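Local coordinates for protein D-3-phosphoglycerate dehydrogenase (Sulfolobus tokodaii, PDB 2EKL) that probably oxidises D-3-phosphoglycerate with NAD in the phosphorylated route to serine, as a member of the D-isomer specific 2-hydroxyacid dehydrogenase family, at residues I19-E24 with N302-M307. Residues are numbered along the deposited sequence; the frame is centred on the assembly and turned at random.
Sequences IKTLRE and NLLNAM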
loop_
_atom_site.group_PDB
_atom_site.type_symbol
_atom_site.label_atom_id
_atom_site.label_comp_id
_atom_site.label_asym_id
_atom_site.label_seq_id
_atom_site.Cartn_x
_atom_site.Cartn_y
_atom_site.Cartn_z
ATOM N N ILE A 19 -26.620 -1.956 22.171
ATOM C CA ILE A 19 -27.964 -1.652 22.640
ATOM C C ILE A 19 -28.754 -2.941 22.863
ATOM O O ILE A 19 -29.427 -3.101 23.881
ATOM C CB ILE A 19 -28.721 -0.776 21.622
ATOM C CG1 ILE A 19 -27.954 0.526 21.388
ATOM C CG2 ILE A 19 -30.120 -0.473 22.137
ATOM C CD1 ILE A 19 -28.594 1.436 20.351
ATOM N N LYS A 20 -28.665 -3.852 21.902
ATOM C CA LYS A 20 -29.365 -5.132 21.986
ATOM C C LYS A 20 -28.917 -5.916 23.215
ATOM O O LYS A 20 -29.738 -6.490 23.930
ATOM C CB LYS A 20 -29.101 -5.953 20.719
ATOM C CG LYS A 20 -29.540 -7.411 20.797
ATOM C CD LYS A 20 -29.391 -8.100 19.445
ATOM C CE LYS A 20 -29.571 -9.609 19.561
ATOM N NZ LYS A 20 -30.894 -9.974 20.138
ATOM N N THR A 21 -27.612 -5.927 23.460
ATOM C CA THR A 21 -27.053 -6.647 24.597
ATOM C C THR A 21 -27.581 -6.108 25.924
ATOM O O THR A 21 -27.938 -6.879 26.816
ATOM C CB THR A 21 -25.508 -6.580 24.572
ATOM O OG1 THR A 21 -25.030 -7.221 23.382
ATOM C CG2 THR A 21 -24.916 -7.285 25.785
ATOM N N LEU A 22 -27.643 -4.787 26.048
ATOM C CA LEU A 22 -28.141 -4.162 27.265
ATOM C C LEU A 22 -29.632 -4.435 27.441
ATOM O O LEU A 22 -30.084 -4.779 28.532
ATOM C CB LEU A 22 -27.895 -2.652 27.226
ATOM C CG LEU A 22 -26.430 -2.211 27.300
ATOM C CD1 LEU A 22 -26.344 -0.699 27.184
ATOM C CD2 LEU A 22 -25.818 -2.687 28.615
ATOM N N ARG A 23 -30.394 -4.284 26.365
ATOM C CA ARG A 23 -31.828 -4.517 26.434
ATOM C C ARG A 23 -32.157 -5.963 26.795
ATOM O O ARG A 23 -33.060 -6.211 27.593
ATOM C CB ARG A 23 -32.490 -4.115 25.110
ATOM C CG ARG A 23 -32.655 -2.607 24.992
ATOM C CD ARG A 23 -33.153 -2.148 23.634
ATOM N NE ARG A 23 -33.449 -0.718 23.671
ATOM C CZ ARG A 23 -33.618 0.050 22.600
ATOM N NH1 ARG A 23 -33.523 -0.468 21.383
ATOM N NH2 ARG A 23 -33.880 1.341 22.749
ATOM N N GLU A 24 -31.415 -6.911 26.228
ATOM C CA GLU A 24 -31.645 -8.325 26.516
ATOM C C GLU A 24 -31.482 -8.623 27.999
ATOM O O GLU A 24 -32.105 -9.547 28.525
ATOM C CB GLU A 24 -30.662 -9.210 25.749
ATOM C CG GLU A 24 -30.739 -9.111 24.246
ATOM C CD GLU A 24 -29.774 -10.059 23.574
ATOM O OE1 GLU A 24 -28.613 -10.148 24.032
ATOM O OE2 GLU A 24 -30.169 -10.708 22.589
ATOM N N ASN A 302 -16.485 -4.684 27.607
ATOM C CA ASN A 302 -15.874 -3.958 28.714
ATOM C C ASN A 302 -16.945 -3.300 29.575
ATOM O O ASN A 302 -16.792 -3.184 30.793
ATOM C CB ASN A 302 -14.880 -2.907 28.200
ATOM C CG ASN A 302 -13.602 -3.533 27.670
ATOM O OD1 ASN A 302 -13.241 -4.644 28.061
ATOM N ND2 ASN A 302 -12.901 -2.819 26.793
ATOM N N LEU A 303 -18.034 -2.874 28.941
ATOM C CA LEU A 303 -19.133 -2.257 29.671
ATOM C C LEU A 303 -19.792 -3.299 30.565
ATOM O O LEU A 303 -20.105 -3.029 31.727
ATOM C CB LEU A 303 -20.167 -1.680 28.700
ATOM C CG LEU A 303 -21.453 -1.132 29.326
ATOM C CD1 LEU A 303 -21.108 -0.093 30.381
ATOM C CD2 LEU A 303 -22.338 -0.531 28.236
ATOM N N LEU A 304 -19.998 -4.495 30.023
ATOM C CA LEU A 304 -20.619 -5.574 30.788
ATOM C C LEU A 304 -19.760 -5.978 31.982
ATOM O O LEU A 304 -20.279 -6.226 33.072
ATOM C CB LEU A 304 -20.861 -6.797 29.900
ATOM C CG LEU A 304 -21.969 -6.697 28.846
ATOM C CD1 LEU A 304 -22.070 -8.008 28.097
ATOM C CD2 LEU A 304 -23.293 -6.371 29.514
ATOM N N ASN A 305 -18.447 -6.047 31.779
ATOM C CA ASN A 305 -17.549 -6.420 32.867
ATOM C C ASN A 305 -17.618 -5.389 33.989
ATOM O O ASN A 305 -17.648 -5.748 35.171
ATOM C CB ASN A 305 -16.108 -6.538 32.369
ATOM C CG ASN A 305 -15.167 -7.067 33.440
ATOM O OD1 ASN A 305 -15.329 -8.189 33.928
ATOM N ND2 ASN A 305 -14.183 -6.259 33.818
ATOM N N ALA A 306 -17.638 -4.112 33.616
ATOM C CA ALA A 306 -17.722 -3.026 34.590
ATOM C C ALA A 306 -19.048 -3.102 35.345
ATOM O O ALA A 306 -19.108 -2.838 36.548
ATOM C CB ALA A 306 -17.598 -1.684 33.889
ATOM N N MET A 307 -20.115 -3.457 34.636
ATOM C CA MET A 307 -21.423 -3.577 35.265
ATOM C C MET A 307 -21.427 -4.750 36.243
ATOM O O MET A 307 -21.993 -4.659 37.337
ATOM C CB MET A 307 -22.508 -3.775 34.202
ATOM C CG MET A 307 -22.739 -2.551 33.330
ATOM S SD MET A 307 -23.899 -2.875 31.987
ATOM C CE MET A 307 -25.456 -2.725 32.851
#
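L22 lays its CD2 methyl against both L303 and M307, and this is the deeper of two apolar meetings between helices 16-24 and 289-309. CD2 of L22 lies 3.9 Å from SD of M307 and 4.1 Å from CD2 of L303; the L303 methyl also reaches CD1, so it sits against both branches of the L22 fork. The two leucines cross at about a right angle. M307 is extended as far as its sulfur, its nearest atom to L22, and then bends at chi3 (81°), leaving CE only slightly farther off.

Nearer the surface, T21 and L304 meet methyl to methyl. CG2 of T21, held anti to the backbone N (chi1 -62° for OG1), comes to 3.7 Å from CD1 of L304. The same rotation lays OG1 back along its own helix, where it is hydrogen-bonded to the carbonyl oxygen of I17, leaving the methyl to face the neighbouring helix.

The short axes run 29° from parallel and come no closer than 11.6 Å, a wide spacing bridged by side-chain tips. Beneath them lies the five-stranded parallel sheet: L22 rests on V29, while L303 and M307 rest on I49 and I71. The C-terminal helix 289-309 thus packs beside helix 16-24 on the N-terminal domain, after the chain has passed through the NAD-binding domain. Contact across the pair is wholly apolar, implying that it relies on burial of methyls and a thioether rather than on directional bonds, while the shared sheet beneath probably does much to fix the helices' positions.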